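Local atomic coordinates of putative hydrolase (Bacteroides ovatus, PDB entry 4HBS), a protein that is of unknown function but folds as a five-bladed beta-propeller and is probably a hydrolase. Residues D77-V82 with C92-N97; S98-T103 with L111-D116; G57-F62 with S374-C379; I135-A140 with Y156-G161; L345-E350 with A392-P397. All coordinates share one frame; numbering follows the deposited sequence.

Overall arrangement
Following the chain from the N terminus, residues 57-62 open contact 3, which closes only when 374-379 arrives over 300 residues later. Inside that loop, contacts 1, 2 and 4 come in series: contact 1 closes a short excursion between 77-82 and 92-97, contact 2 a hairpin between 98-103 and 111-116, and contact 4 the loop with helix 144-148 between 135-140 and 156-161. Contact 5 crosses contact 3, since 345-350 precedes 374-379 and 392-397 follows it. Tyr80 and Ser98 join contacts 1 and 2, Asn97 links contact 1 to contact 4, and Tyr395 links contact 1 to contact 5. Contact 3 ties the sheet of 60-65 to the one where strands 24-26 and 38-42 join 356-361, 371-377 and 399-403.

Contact 1 (D77-V82 with C92-N97); sequences DSFYGV and CSFPRN
Phe79 and Phe94 form an offset stack, with ring centroids 4.3 Å apart and planes at 26°. Phe94 brings its CD1 and CE1 side over one face of Phe79, CE1 above the centre of that ring. Cys92 extends the apolar patch, its CB 3.9 Å from Phe79 CD1. A face of the Phe94 ring also receives Asp77 CB in a CH-pi contact, 4.0 Å from the centroid. Beyond it, Asp77 and Arg96 run side by side and pair as a salt bridge, with Arg96 NH1 2.8 Å from Asp77 OD2. The same NH1 donates a hydrogen bond to Asp77 OD1 on its syn side (3.0 Å), although the carboxylate and guanidinium planes are turned 69° apart. Bends at chi2 (-39°) and chi3 curl the Arg96 chain, which starts away from 77-82, back to this carboxylate. Tyr80 crosses Pro95 at about a right angle, its CD1 meeting Pro95 CG. The backbones run antiparallel: Tyr80 and Ser93 are a hydrogen-bonded pair, and Ser78 N bonds to Pro95 O. Strand 79-80 also pairs with strand 55-57, while the chain turns a corner at Gly81 into the hairpin of 82-84 and 88-93, and Asp77 OD1 takes a second bond from Trp159 NE1 of strand 156-165.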
# COMPACT_ATOMS: atom_id res chain seq x y z
N ASP A 77 -0.15 10.63 -2.46
CA ASP A 77 -0.88 11.88 -2.58
C ASP A 77 -2.11 11.87 -1.68
O ASP A 77 -2.98 11.02 -1.88
CB ASP A 77 -1.26 12.13 -4.03
CG ASP A 77 -0.12 12.40 -4.98
OD1 ASP A 77 1.05 12.38 -4.53
OD2 ASP A 77 -0.38 12.60 -6.19
N SER A 78 -2.15 12.74 -0.63
CA SER A 78 -3.25 12.80 0.34
C SER A 78 -3.73 14.22 0.59
O SER A 78 -2.93 15.13 0.60
CB SER A 78 -2.81 12.21 1.68
OG SER A 78 -2.51 10.83 1.59
N PHE A 79 -5.05 14.38 0.85
CA PHE A 79 -5.67 15.66 1.18
C PHE A 79 -5.60 15.91 2.68
O PHE A 79 -6.09 15.10 3.47
CB PHE A 79 -7.14 15.71 0.74
CG PHE A 79 -7.37 15.70 -0.74
CD1 PHE A 79 -6.99 16.78 -1.52
CD2 PHE A 79 -8.00 14.63 -1.36
CE1 PHE A 79 -7.20 16.77 -2.91
CE2 PHE A 79 -8.21 14.63 -2.74
CZ PHE A 79 -7.81 15.69 -3.51
N TYR A 80 -5.02 17.04 3.07
CA TYR A 80 -4.93 17.49 4.44
C TYR A 80 -5.64 18.79 4.50
O TYR A 80 -5.24 19.70 3.79
CB TYR A 80 -3.48 17.63 4.85
CG TYR A 80 -2.85 16.33 5.24
CD1 TYR A 80 -2.22 15.53 4.30
CD2 TYR A 80 -2.86 15.89 6.57
CE1 TYR A 80 -1.61 14.32 4.66
CE2 TYR A 80 -2.21 14.72 6.95
CZ TYR A 80 -1.60 13.93 5.99
OH TYR A 80 -1.03 12.73 6.34
N GLY A 81 -6.72 18.87 5.27
CA GLY A 81 -7.50 20.09 5.35
C GLY A 81 -8.83 19.93 6.04
O GLY A 81 -8.92 19.24 7.06
N VAL A 82 -9.87 20.54 5.47
CA VAL A 82 -11.21 20.62 6.06
C VAL A 82 -12.30 19.94 5.20
O VAL A 82 -12.37 20.17 4.00
CB VAL A 82 -11.52 22.14 6.27
CG1 VAL A 82 -13.01 22.38 6.49
CG2 VAL A 82 -10.72 22.69 7.44
N CYS A 92 -8.00 22.12 1.13
CA CYS A 92 -7.00 21.08 1.42
C CYS A 92 -5.68 21.30 0.71
O CYS A 92 -5.61 21.92 -0.34
CB CYS A 92 -7.56 19.70 1.07
SG CYS A 92 -8.92 19.15 2.12
N SER A 93 -4.66 20.67 1.27
CA SER A 93 -3.30 20.59 0.76
C SER A 93 -3.21 19.25 0.09
O SER A 93 -3.94 18.36 0.49
CB SER A 93 -2.32 20.64 1.92
OG SER A 93 -1.17 21.42 1.63
N PHE A 94 -2.28 19.04 -0.84
CA PHE A 94 -2.18 17.72 -1.46
C PHE A 94 -0.72 17.22 -1.42
O PHE A 94 -0.15 16.91 -2.49
CB PHE A 94 -2.76 17.78 -2.89
CG PHE A 94 -3.24 16.46 -3.47
CD1 PHE A 94 -4.04 15.60 -2.73
CD2 PHE A 94 -2.96 16.11 -4.79
CE1 PHE A 94 -4.50 14.41 -3.27
CE2 PHE A 94 -3.45 14.92 -5.34
CZ PHE A 94 -4.23 14.09 -4.58
N PRO A 95 -0.13 17.05 -0.19
CA PRO A 95 1.25 16.54 -0.08
C PRO A 95 1.51 15.25 -0.85
O PRO A 95 0.64 14.38 -0.89
CB PRO A 95 1.41 16.30 1.43
CG PRO A 95 0.06 16.32 1.98
CD PRO A 95 -0.66 17.32 1.15
N ARG A 96 2.71 15.10 -1.43
CA ARG A 96 3.04 13.90 -2.22
C ARG A 96 3.20 12.66 -1.37
O ARG A 96 3.03 11.56 -1.89
CB ARG A 96 4.27 14.12 -3.11
CG ARG A 96 4.09 15.28 -4.10
CD ARG A 96 2.68 15.39 -4.71
NE ARG A 96 2.68 15.81 -6.13
CZ ARG A 96 2.35 15.04 -7.17
NH1 ARG A 96 2.00 13.77 -6.98
NH2 ARG A 96 2.39 15.52 -8.40
N ASN A 97 3.43 12.81 -0.08
CA ASN A 97 3.48 11.68 0.83
C ASN A 97 3.40 12.17 2.26
O ASN A 97 3.68 13.35 2.55
CB ASN A 97 4.74 10.81 0.63
CG ASN A 97 6.03 11.58 0.69
OD1 ASN A 97 6.36 12.16 1.71
ND2 ASN A 97 6.78 11.63 -0.41

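Contact 2 (S98-T103 with L111-D116); sequences SIMVQT and LVWLAD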
# COMPACT_ATOMS: atom_id res chain seq x y z
N SER A 98 3.02 11.28 3.15
CA SER A 98 2.89 11.58 4.57
C SER A 98 2.85 10.29 5.33
O SER A 98 2.70 9.22 4.72
CB SER A 98 1.64 12.40 4.84
OG SER A 98 0.47 11.80 4.30
N ILE A 99 3.04 10.36 6.64
CA ILE A 99 3.03 9.17 7.48
C ILE A 99 2.18 9.41 8.72
O ILE A 99 1.78 10.54 9.04
CB ILE A 99 4.48 8.71 7.82
CG1 ILE A 99 5.21 9.71 8.76
CG2 ILE A 99 5.29 8.44 6.53
CD1 ILE A 99 6.64 9.35 9.16
N MSE A 100 1.89 8.32 9.41
CA MSE A 100 1.07 8.29 10.62
C MSE A 100 1.44 7.06 11.45
O MSE A 100 1.97 6.09 10.90
CB MSE A 100 -0.42 8.27 10.20
CG MSE A 100 -1.43 8.15 11.35
SE MSE A 100 -1.97 6.35 11.66
CE MSE A 100 -3.11 6.18 10.29
N VAL A 101 1.21 7.11 12.77
CA VAL A 101 1.43 5.99 13.70
C VAL A 101 0.11 5.68 14.37
O VAL A 101 -0.46 6.57 15.00
CB VAL A 101 2.53 6.24 14.78
CG1 VAL A 101 2.68 5.01 15.66
CG2 VAL A 101 3.87 6.62 14.15
N GLN A 102 -0.37 4.43 14.27
CA GLN A 102 -1.58 3.99 14.94
C GLN A 102 -1.19 3.31 16.21
O GLN A 102 -0.42 2.35 16.14
CB GLN A 102 -2.37 3.03 14.06
CG GLN A 102 -3.62 2.44 14.71
CD GLN A 102 -4.25 1.35 13.90
OE1 GLN A 102 -3.74 0.94 12.86
NE2 GLN A 102 -5.34 0.81 14.39
N THR A 103 -1.72 3.75 17.36
CA THR A 103 -1.44 3.13 18.66
C THR A 103 -2.59 2.19 19.02
O THR A 103 -3.69 2.36 18.50
CB THR A 103 -1.27 4.21 19.73
OG1 THR A 103 -2.45 5.03 19.75
CG2 THR A 103 -0.04 5.06 19.51
N LEU A 111 -4.93 7.50 15.88
CA LEU A 111 -4.26 7.78 14.61
C LEU A 111 -3.38 9.01 14.81
O LEU A 111 -3.89 10.13 14.77
CB LEU A 111 -5.30 8.02 13.49
CG LEU A 111 -6.35 6.92 13.25
CD1 LEU A 111 -7.14 7.20 11.98
CD2 LEU A 111 -5.71 5.54 13.16
N VAL A 112 -2.08 8.81 15.10
CA VAL A 112 -1.15 9.92 15.37
C VAL A 112 -0.50 10.40 14.06
O VAL A 112 0.54 9.88 13.67
CB VAL A 112 -0.09 9.53 16.43
CG1 VAL A 112 0.79 10.72 16.80
CG2 VAL A 112 -0.77 8.95 17.68
N TRP A 113 -1.11 11.41 13.42
CA TRP A 113 -0.62 11.96 12.15
C TRP A 113 0.68 12.73 12.39
O TRP A 113 0.64 13.79 13.03
CB TRP A 113 -1.68 12.89 11.50
CG TRP A 113 -2.99 12.19 11.29
CD1 TRP A 113 -4.03 12.15 12.17
CD2 TRP A 113 -3.29 11.25 10.26
NE1 TRP A 113 -4.99 11.26 11.73
CE2 TRP A 113 -4.55 10.67 10.57
CE3 TRP A 113 -2.62 10.82 9.11
CZ2 TRP A 113 -5.15 9.71 9.75
CZ3 TRP A 113 -3.19 9.85 8.32
CH2 TRP A 113 -4.45 9.31 8.63
N LEU A 114 1.83 12.19 11.92
CA LEU A 114 3.14 12.83 12.10
C LEU A 114 3.34 13.78 10.95
O LEU A 114 4.25 13.62 10.12
CB LEU A 114 4.26 11.78 12.17
CG LEU A 114 4.10 10.64 13.15
CD1 LEU A 114 5.17 9.64 12.93
CD2 LEU A 114 4.10 11.13 14.57
N ALA A 115 2.48 14.82 10.91
CA ALA A 115 2.39 15.74 9.81
C ALA A 115 3.09 17.06 10.04
O ALA A 115 3.13 17.58 11.16
CB ALA A 115 0.94 15.99 9.50
N ASP A 116 3.59 17.63 8.93
CA ASP A 116 4.27 18.92 8.83
C ASP A 116 3.19 19.97 8.57
O ASP A 116 3.06 20.46 7.45
CB ASP A 116 5.31 18.83 7.66
CG ASP A 116 6.28 19.97 7.50
OD1 ASP A 116 6.00 21.08 8.02
OD2 ASP A 116 7.32 19.76 6.83
O HOH W 1 3.63 13.05 7.38
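The indole of Trp113 carries the bent side chain of Met100, a selenomethionine, over one face. Met100 CG sits above the six-membered ring toward its rim, a CH-pi contact 3.8 Å from the centroid. SE lies higher over the same ring, 4.9 Å from the centroid and 7° off the normal, which makes a distant Met-aromatic contact. Ile99 O approaches the indole obliquely, and Trp55 stacks on it from outside the hairpin. Met100 CG, anti to N (chi1 176°), is followed by bends at chi2 and chi3 that bring the terminal CE near both Trp113 CH2 and Leu111 CD2, the latter at 3.9 Å. Gln102 lies alongside Leu111 on this same side of the sheet, its amide bonded to Trp73 and Tyr45.

Val101 and Val112 point to the other side and form a hydrogen-bonded antiparallel pair, with bonds in both directions. There Leu114 CD1 packs against Val101 CG2 at 3.5 Å and, more loosely, against Ile99 CD1. Leu114 is also the centre of an inverse gamma turn, and here the pairing is poorer: the bond from Leu114 N to Ile99 O is weak (3.3 Å), and water 1 bridges Ile99 N and Leu114 O, accepting from the first and donating to the second. The hairpin ends a four-stranded antiparallel sheet beside strand 71-75. Its two segments are therefore joined by backbone hydrogen bonds and apolar packing on both sides, with a single water filling in beside the weak Leu114 bond.

Contact 3 (G57-F62 with S374-C379); sequences GGDGVF and STNTDC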
# COMPACT_ATOMS: atom_id res chain seq x y z
N GLY A 57 -8.37 12.07 3.15
CA GLY A 57 -8.40 11.40 1.85
C GLY A 57 -6.99 11.14 1.35
O GLY A 57 -6.11 11.97 1.55
N GLY A 58 -6.78 9.99 0.72
CA GLY A 58 -5.45 9.60 0.29
C GLY A 58 -5.32 8.32 -0.51
O GLY A 58 -6.30 7.63 -0.79
N ASP A 59 -4.08 8.02 -0.82
CA ASP A 59 -3.57 7.01 -1.74
C ASP A 59 -2.46 6.23 -1.05
O ASP A 59 -1.94 6.69 -0.03
CB ASP A 59 -3.00 7.84 -2.88
CG ASP A 59 -2.75 7.23 -4.21
OD1 ASP A 59 -3.71 7.04 -4.96
OD2 ASP A 59 -1.55 7.19 -4.64
N GLY A 60 -2.06 5.11 -1.64
CA GLY A 60 -1.04 4.24 -1.05
C GLY A 60 -1.67 3.42 0.05
O GLY A 60 -2.40 2.47 -0.23
N VAL A 61 -1.47 3.84 1.31
CA VAL A 61 -2.06 3.19 2.49
C VAL A 61 -1.35 1.85 2.68
O VAL A 61 -1.82 0.81 2.21
CB VAL A 61 -3.63 3.06 2.40
CG1 VAL A 61 -4.22 2.60 3.72
CG2 VAL A 61 -4.27 4.39 1.97
N PHE A 62 -0.17 1.91 3.31
CA PHE A 62 0.70 0.76 3.59
C PHE A 62 0.96 0.67 5.07
O PHE A 62 1.45 1.64 5.64
CB PHE A 62 2.04 0.92 2.87
CG PHE A 62 2.03 0.99 1.37
CD1 PHE A 62 1.67 2.16 0.71
CD2 PHE A 62 2.58 -0.04 0.61
CE1 PHE A 62 1.72 2.24 -0.69
CE2 PHE A 62 2.65 0.05 -0.78
CZ PHE A 62 2.21 1.19 -1.42
N SER A 374 -7.18 -3.39 1.67
CA SER A 374 -7.62 -2.01 1.53
C SER A 374 -7.41 -1.58 0.10
O SER A 374 -6.41 -1.94 -0.50
CB SER A 374 -6.86 -1.09 2.48
OG SER A 374 -5.58 -0.71 2.00
N THR A 375 -8.36 -0.80 -0.45
CA THR A 375 -8.27 -0.29 -1.81
C THR A 375 -7.92 1.18 -1.81
O THR A 375 -7.77 1.79 -0.76
CB THR A 375 -9.61 -0.46 -2.51
OG1 THR A 375 -10.60 0.35 -1.85
CG2 THR A 375 -10.06 -1.88 -2.59
N ASN A 376 -7.73 1.71 -2.99
CA ASN A 376 -7.62 3.13 -3.31
C ASN A 376 -8.59 3.32 -4.44
O ASN A 376 -8.68 2.41 -5.27
CB ASN A 376 -6.20 3.53 -3.73
CG ASN A 376 -5.10 3.55 -2.69
OD1 ASN A 376 -3.95 3.81 -3.04
ND2 ASN A 376 -5.38 3.32 -1.40
N THR A 377 -9.35 4.43 -4.48
CA THR A 377 -10.30 4.69 -5.57
C THR A 377 -10.10 6.09 -6.07
O THR A 377 -9.48 6.91 -5.40
CB THR A 377 -11.73 4.37 -5.17
OG1 THR A 377 -11.96 4.78 -3.83
CG2 THR A 377 -12.03 2.88 -5.31
N ASP A 378 -10.62 6.34 -7.27
CA ASP A 378 -10.44 7.54 -8.10
C ASP A 378 -11.75 7.98 -8.73
O ASP A 378 -12.52 7.10 -9.13
CB ASP A 378 -9.58 7.06 -9.31
CG ASP A 378 -8.28 7.71 -9.63
OD1 ASP A 378 -7.66 8.27 -8.72
OD2 ASP A 378 -7.81 7.52 -10.77
N CYS A 379 -11.93 9.28 -9.00
CA CYS A 379 -13.05 9.75 -9.85
C CYS A 379 -12.40 10.33 -11.12
O CYS A 379 -11.23 10.75 -11.06
CB CYS A 379 -13.96 10.73 -9.14
SG CYS A 379 -13.13 12.15 -8.42
O HOH W 2 -4.27 0.52 -0.27
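Asn376 presents its amide to Gly60 because CG stands opposite its own carbonyl carbon (chi1 -71°) and chi2 is 176°. OD1 accepts from Gly60 N at 2.7 Å, the donor tilted from the carbonyl plane and the angle at hydrogen a bent 136°. ND2 makes a weak bond to Gly60 O, 3.3 Å away, and a shorter one to Thr375 O at 2.9 Å, which it meets from above the carbonyl plane. The amide is thus held at both its oxygen and its nitrogen, which probably limits its rotation. Val61 slides past it in the opposite direction, CG2 3.7 Å from Asn376 ND2. Water 2 adds a second link, 2.7 Å from Gly60 O and hydrogen-bonded to Ser374 OG, which also bonds to His362 NE2.

A leucine in place of Asn376 would probably leave Gly60 N without its acceptor and Thr375 O without the amide donor, in a buried spot.

The axes of strands 60-62 and 374-377 run nearly antiparallel but 7.5 Å apart, too far for backbone pairing; they belong to different sheets of the propeller, near the middle of the molecule. Val61 and Phe62 together face Ser74 in a G1 beta bulge, whose first residue, Val61, has the positive phi of such a bulge. One side-chain amide, imitating a peptide, therefore joins the backbones of two sheets through polar bonds, with a water alongside.

Contact 4 (I135-A140 with Y156-G161); sequences IRHPKA and YLYWAG
His137 to Ala140 form a type I turn packed against the start of strand 156-165, with His137 CA 5.0 Å from Leu157 CA. No direct hydrogen bond crosses; instead water 3 accepts from His137 N and donates to Tyr156 O. A chi1 of -164° sends the His137 ring away from its own N and onto Tyr158, setting CD2 over one face of the phenol, 3.4 Å from Tyr158 CZ. The planes meet obliquely at 40°. Lys139 N donates to His137 ND1 in the imidazole plane (2.9 Å), fixing the ring's rotation from inside the turn. Two carbonyls, Ile135 O and Arg136 O, lie at the edge of the Tyr158 ring, and Ile135 CG2 rests 3.9 Å from Tyr158 CB. Farther along, Lys139 CB sits over a face of Tyr156 in a CH-pi contact, 3.9 Å from the centroid.

An alanine at His137 would remove the imidazole, which is likely to leave Lys139 N without this acceptor and to open a gap over one face of Tyr158.

The turn belongs to the loop between strand 131-132 and helix 144-148, and strand 156-165 is an outermost strand of a four-stranded sheet. Tyr158 OH reaches across to Asp215 of strand 210-218, His137 meets Phe189 of strand 187-197, and Asn97 bonds to both Ile135 N and Tyr158 O.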
# COMPACT_ATOMS: atom_id res chain seq x y z
N ILE A 135 8.63 13.55 2.78
CA ILE A 135 9.98 13.40 2.25
C ILE A 135 9.98 13.91 0.81
O ILE A 135 9.18 13.49 -0.03
CB ILE A 135 10.53 11.96 2.40
CG1 ILE A 135 12.03 11.90 2.05
CG2 ILE A 135 9.75 10.95 1.59
CD1 ILE A 135 12.74 10.67 2.54
N ARG A 136 10.86 14.86 0.55
CA ARG A 136 10.97 15.58 -0.70
C ARG A 136 12.08 14.97 -1.55
O ARG A 136 13.11 14.58 -1.01
CB ARG A 136 11.28 17.07 -0.39
CG ARG A 136 10.28 18.01 -0.95
CD ARG A 136 10.30 19.38 -0.31
NE ARG A 136 11.47 20.18 -0.69
CZ ARG A 136 11.64 20.81 -1.85
NH1 ARG A 136 10.72 20.74 -2.80
NH2 ARG A 136 12.74 21.53 -2.07
N HIS A 137 11.91 14.95 -2.88
CA HIS A 137 12.96 14.44 -3.74
C HIS A 137 14.05 15.52 -3.98
O HIS A 137 13.73 16.64 -4.40
CB HIS A 137 12.41 13.96 -5.09
CG HIS A 137 13.39 13.11 -5.80
ND1 HIS A 137 14.48 13.65 -6.44
CD2 HIS A 137 13.48 11.76 -5.86
CE1 HIS A 137 15.18 12.62 -6.88
NE2 HIS A 137 14.61 11.46 -6.55
N PRO A 138 15.35 15.17 -3.83
CA PRO A 138 16.42 16.14 -4.09
C PRO A 138 16.36 16.88 -5.43
O PRO A 138 16.78 18.02 -5.49
CB PRO A 138 17.67 15.28 -4.05
CG PRO A 138 17.34 14.17 -3.17
CD PRO A 138 15.90 13.89 -3.35
N LYS A 139 15.85 16.22 -6.51
CA LYS A 139 15.75 16.85 -7.84
C LYS A 139 14.59 17.87 -7.93
O LYS A 139 14.52 18.59 -8.93
CB LYS A 139 15.57 15.79 -8.95
CG LYS A 139 16.82 15.00 -9.29
CD LYS A 139 16.58 13.97 -10.42
CE LYS A 139 16.95 14.49 -11.81
NZ LYS A 139 16.67 13.48 -12.88
N ALA A 140 13.64 17.92 -6.94
CA ALA A 140 12.49 18.83 -6.97
C ALA A 140 12.96 20.25 -6.85
O ALA A 140 13.73 20.57 -5.95
CB ALA A 140 11.52 18.51 -5.86
N TYR A 156 9.44 16.17 -9.25
CA TYR A 156 10.08 14.97 -8.72
C TYR A 156 9.51 14.68 -7.35
O TYR A 156 9.32 15.62 -6.56
CB TYR A 156 11.60 15.15 -8.68
CG TYR A 156 12.16 15.43 -10.05
CD1 TYR A 156 12.26 14.42 -11.00
CD2 TYR A 156 12.42 16.74 -10.47
CE1 TYR A 156 12.69 14.68 -12.30
CE2 TYR A 156 12.84 17.01 -11.77
CZ TYR A 156 12.98 15.98 -12.68
OH TYR A 156 13.42 16.22 -13.97
N LEU A 157 9.20 13.43 -7.06
CA LEU A 157 8.61 13.10 -5.76
C LEU A 157 8.93 11.67 -5.34
O LEU A 157 9.61 10.95 -6.07
CB LEU A 157 7.07 13.32 -5.80
CG LEU A 157 6.29 12.47 -6.81
CD1 LEU A 157 5.68 11.26 -6.17
CD2 LEU A 157 5.20 13.26 -7.42
N TYR A 158 8.48 11.31 -4.12
CA TYR A 158 8.66 9.99 -3.53
C TYR A 158 7.31 9.40 -3.20
O TYR A 158 6.45 10.11 -2.67
CB TYR A 158 9.51 10.09 -2.24
CG TYR A 158 11.01 10.12 -2.46
CD1 TYR A 158 11.66 9.13 -3.20
CD2 TYR A 158 11.80 11.10 -1.87
CE1 TYR A 158 13.04 9.15 -3.40
CE2 TYR A 158 13.19 11.12 -2.05
CZ TYR A 158 13.80 10.17 -2.84
OH TYR A 158 15.15 10.18 -3.05
N TRP A 159 7.12 8.11 -3.47
CA TRP A 159 5.91 7.40 -3.08
C TRP A 159 6.35 6.15 -2.31
O TRP A 159 7.46 5.65 -2.51
CB TRP A 159 5.00 7.11 -4.27
CG TRP A 159 4.12 8.26 -4.69
CD1 TRP A 159 3.67 9.29 -3.92
CD2 TRP A 159 3.57 8.46 -5.99
NE1 TRP A 159 2.86 10.12 -4.66
CE2 TRP A 159 2.76 9.63 -5.93
CE3 TRP A 159 3.61 7.74 -7.20
CZ2 TRP A 159 2.00 10.06 -7.02
CZ3 TRP A 159 2.92 8.22 -8.29
CH2 TRP A 159 2.12 9.36 -8.20
N ALA A 160 5.52 5.72 -1.35
CA ALA A 160 5.84 4.65 -0.42
C ALA A 160 6.19 3.33 -1.07
O ALA A 160 5.55 2.91 -2.02
CB ALA A 160 4.67 4.41 0.52
N GLY A 161 7.22 2.70 -0.53
CA GLY A 161 7.62 1.35 -0.83
C GLY A 161 7.32 0.61 0.45
O GLY A 161 6.77 1.21 1.38
O HOH W 3 9.20 16.09 -3.74

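Contact 5 (L345-E350 with A392-P397); sequences LDKIGE and ADFYRP
Lys347 and Phe394 make a cation-pi contact between two irregular loops of the beta-propeller, one leading from strand 333-340 to 356-361, the other from 371-377 to 399-403. From CB, which points toward 392-397, the lysine chain passes Asp393 in the opposite direction, its CG 3.4 Å from Asp393 CB. CD comes next, 3.6 Å from Asp393 O. Bends at chi3 and chi4 then carry the end over the Phe394 ring, the two side chains crossing at about a right angle: CE lies over one face toward the rim, though its modelled place is doubtful because it clashes with Glu350 O. NZ stands over the same ring, 3.9 Å from the centroid and 19° off the normal. Lys347 NZ also donates to Ile348 O (2.8 Å) and to Gly390 O, so in the model the ammonium has two carbonyls and the ring as partners. Asp393, whose CB meets the lysine stem, turns its charge to other partners: OD1 pairs with Arg87 and, at 3.2 Å, with Arg396 NE, while its carbonyl O bonds to Tyr398 OH. Leu345 adds an apolar touch, lying crosswise to the Phe394 side chain with its CD1 4.2 Å from Phe394 CD1.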
# COMPACT_ATOMS: atom_id res chain seq x y z
N LEU A 345 -19.39 2.86 -4.52
CA LEU A 345 -18.88 3.21 -3.19
C LEU A 345 -20.02 3.61 -2.25
O LEU A 345 -20.97 4.23 -2.70
CB LEU A 345 -17.91 4.39 -3.28
CG LEU A 345 -16.74 4.23 -4.22
CD1 LEU A 345 -15.94 5.50 -4.28
CD2 LEU A 345 -15.87 3.06 -3.82
N ASP A 346 -19.91 3.26 -0.95
CA ASP A 346 -20.90 3.63 0.08
C ASP A 346 -20.60 5.09 0.42
O ASP A 346 -19.77 5.39 1.28
CB ASP A 346 -20.84 2.68 1.29
CG ASP A 346 -21.23 1.23 0.97
OD1 ASP A 346 -21.84 0.99 -0.13
OD2 ASP A 346 -20.96 0.34 1.82
N LYS A 347 -21.22 5.97 -0.35
CA LYS A 347 -20.98 7.40 -0.42
C LYS A 347 -22.23 8.25 -0.54
O LYS A 347 -23.19 7.81 -1.17
CB LYS A 347 -20.27 7.61 -1.77
CG LYS A 347 -18.85 7.97 -1.71
CD LYS A 347 -18.30 8.30 -3.10
CE LYS A 347 -19.08 9.32 -3.89
NZ LYS A 347 -19.12 10.67 -3.31
N ILE A 348 -22.15 9.53 -0.15
CA ILE A 348 -23.19 10.50 -0.47
C ILE A 348 -22.95 10.86 -1.97
O ILE A 348 -21.81 10.87 -2.41
CB ILE A 348 -23.12 11.74 0.48
CG1 ILE A 348 -23.58 11.38 1.88
CG2 ILE A 348 -23.94 12.91 -0.08
CD1 ILE A 348 -23.08 12.32 2.95
N GLY A 349 -24.00 11.13 -2.72
CA GLY A 349 -23.87 11.51 -4.12
C GLY A 349 -23.60 10.36 -5.08
O GLY A 349 -24.18 9.27 -4.92
N GLU A 350 -22.74 10.60 -6.10
CA GLU A 350 -22.45 9.60 -7.12
C GLU A 350 -21.56 8.49 -6.57
O GLU A 350 -20.39 8.72 -6.32
CB GLU A 350 -21.80 10.25 -8.37
CG GLU A 350 -21.61 9.30 -9.56
CD GLU A 350 -22.88 8.59 -10.00
OE1 GLU A 350 -23.81 9.28 -10.48
OE2 GLU A 350 -22.97 7.36 -9.80
N ALA A 392 -15.76 14.14 -0.63
CA ALA A 392 -14.65 13.68 0.21
C ALA A 392 -14.34 12.17 0.04
O ALA A 392 -13.18 11.78 0.21
CB ALA A 392 -14.96 13.96 1.68
N ASP A 393 -15.35 11.34 -0.30
CA ASP A 393 -15.25 9.89 -0.26
C ASP A 393 -14.93 9.13 -1.59
O ASP A 393 -15.05 7.90 -1.63
CB ASP A 393 -16.52 9.36 0.39
CG ASP A 393 -16.63 9.76 1.84
OD1 ASP A 393 -15.63 9.60 2.59
OD2 ASP A 393 -17.68 10.32 2.22
N PHE A 394 -14.39 9.81 -2.59
CA PHE A 394 -13.91 9.11 -3.78
C PHE A 394 -12.50 8.65 -3.51
O PHE A 394 -12.14 7.50 -3.74
CB PHE A 394 -13.92 10.03 -5.01
CG PHE A 394 -15.28 10.24 -5.62
CD1 PHE A 394 -15.97 9.19 -6.21
CD2 PHE A 394 -15.84 11.51 -5.68
CE1 PHE A 394 -17.19 9.41 -6.85
CE2 PHE A 394 -17.08 11.72 -6.27
CZ PHE A 394 -17.75 10.67 -6.86
N TYR A 395 -11.70 9.59 -3.01
CA TYR A 395 -10.29 9.43 -2.78
C TYR A 395 -9.91 9.10 -1.33
O TYR A 395 -9.28 9.90 -0.64
CB TYR A 395 -9.63 10.72 -3.22
CG TYR A 395 -8.17 10.56 -3.49
CD1 TYR A 395 -7.72 9.78 -4.54
CD2 TYR A 395 -7.23 11.23 -2.72
CE1 TYR A 395 -6.37 9.64 -4.80
CE2 TYR A 395 -5.88 11.12 -2.99
CZ TYR A 395 -5.45 10.33 -4.04
OH TYR A 395 -4.13 10.23 -4.36
N ARG A 396 -10.20 7.89 -0.91
CA ARG A 396 -9.83 7.39 0.41
C ARG A 396 -9.91 5.88 0.41
O ARG A 396 -10.59 5.30 -0.46
CB ARG A 396 -10.69 8.00 1.54
CG ARG A 396 -12.13 8.24 1.22
CD ARG A 396 -12.95 6.98 1.36
NE ARG A 396 -13.79 7.04 2.55
CZ ARG A 396 -13.61 6.37 3.69
NH1 ARG A 396 -12.60 5.52 3.82
NH2 ARG A 396 -14.45 6.54 4.69
N PRO A 397 -9.18 5.21 1.34
CA PRO A 397 -9.22 3.75 1.34
C PRO A 397 -10.51 3.19 1.88
O PRO A 397 -11.18 3.81 2.69
CB PRO A 397 -8.03 3.36 2.22
CG PRO A 397 -7.83 4.50 3.11
CD PRO A 397 -8.31 5.72 2.42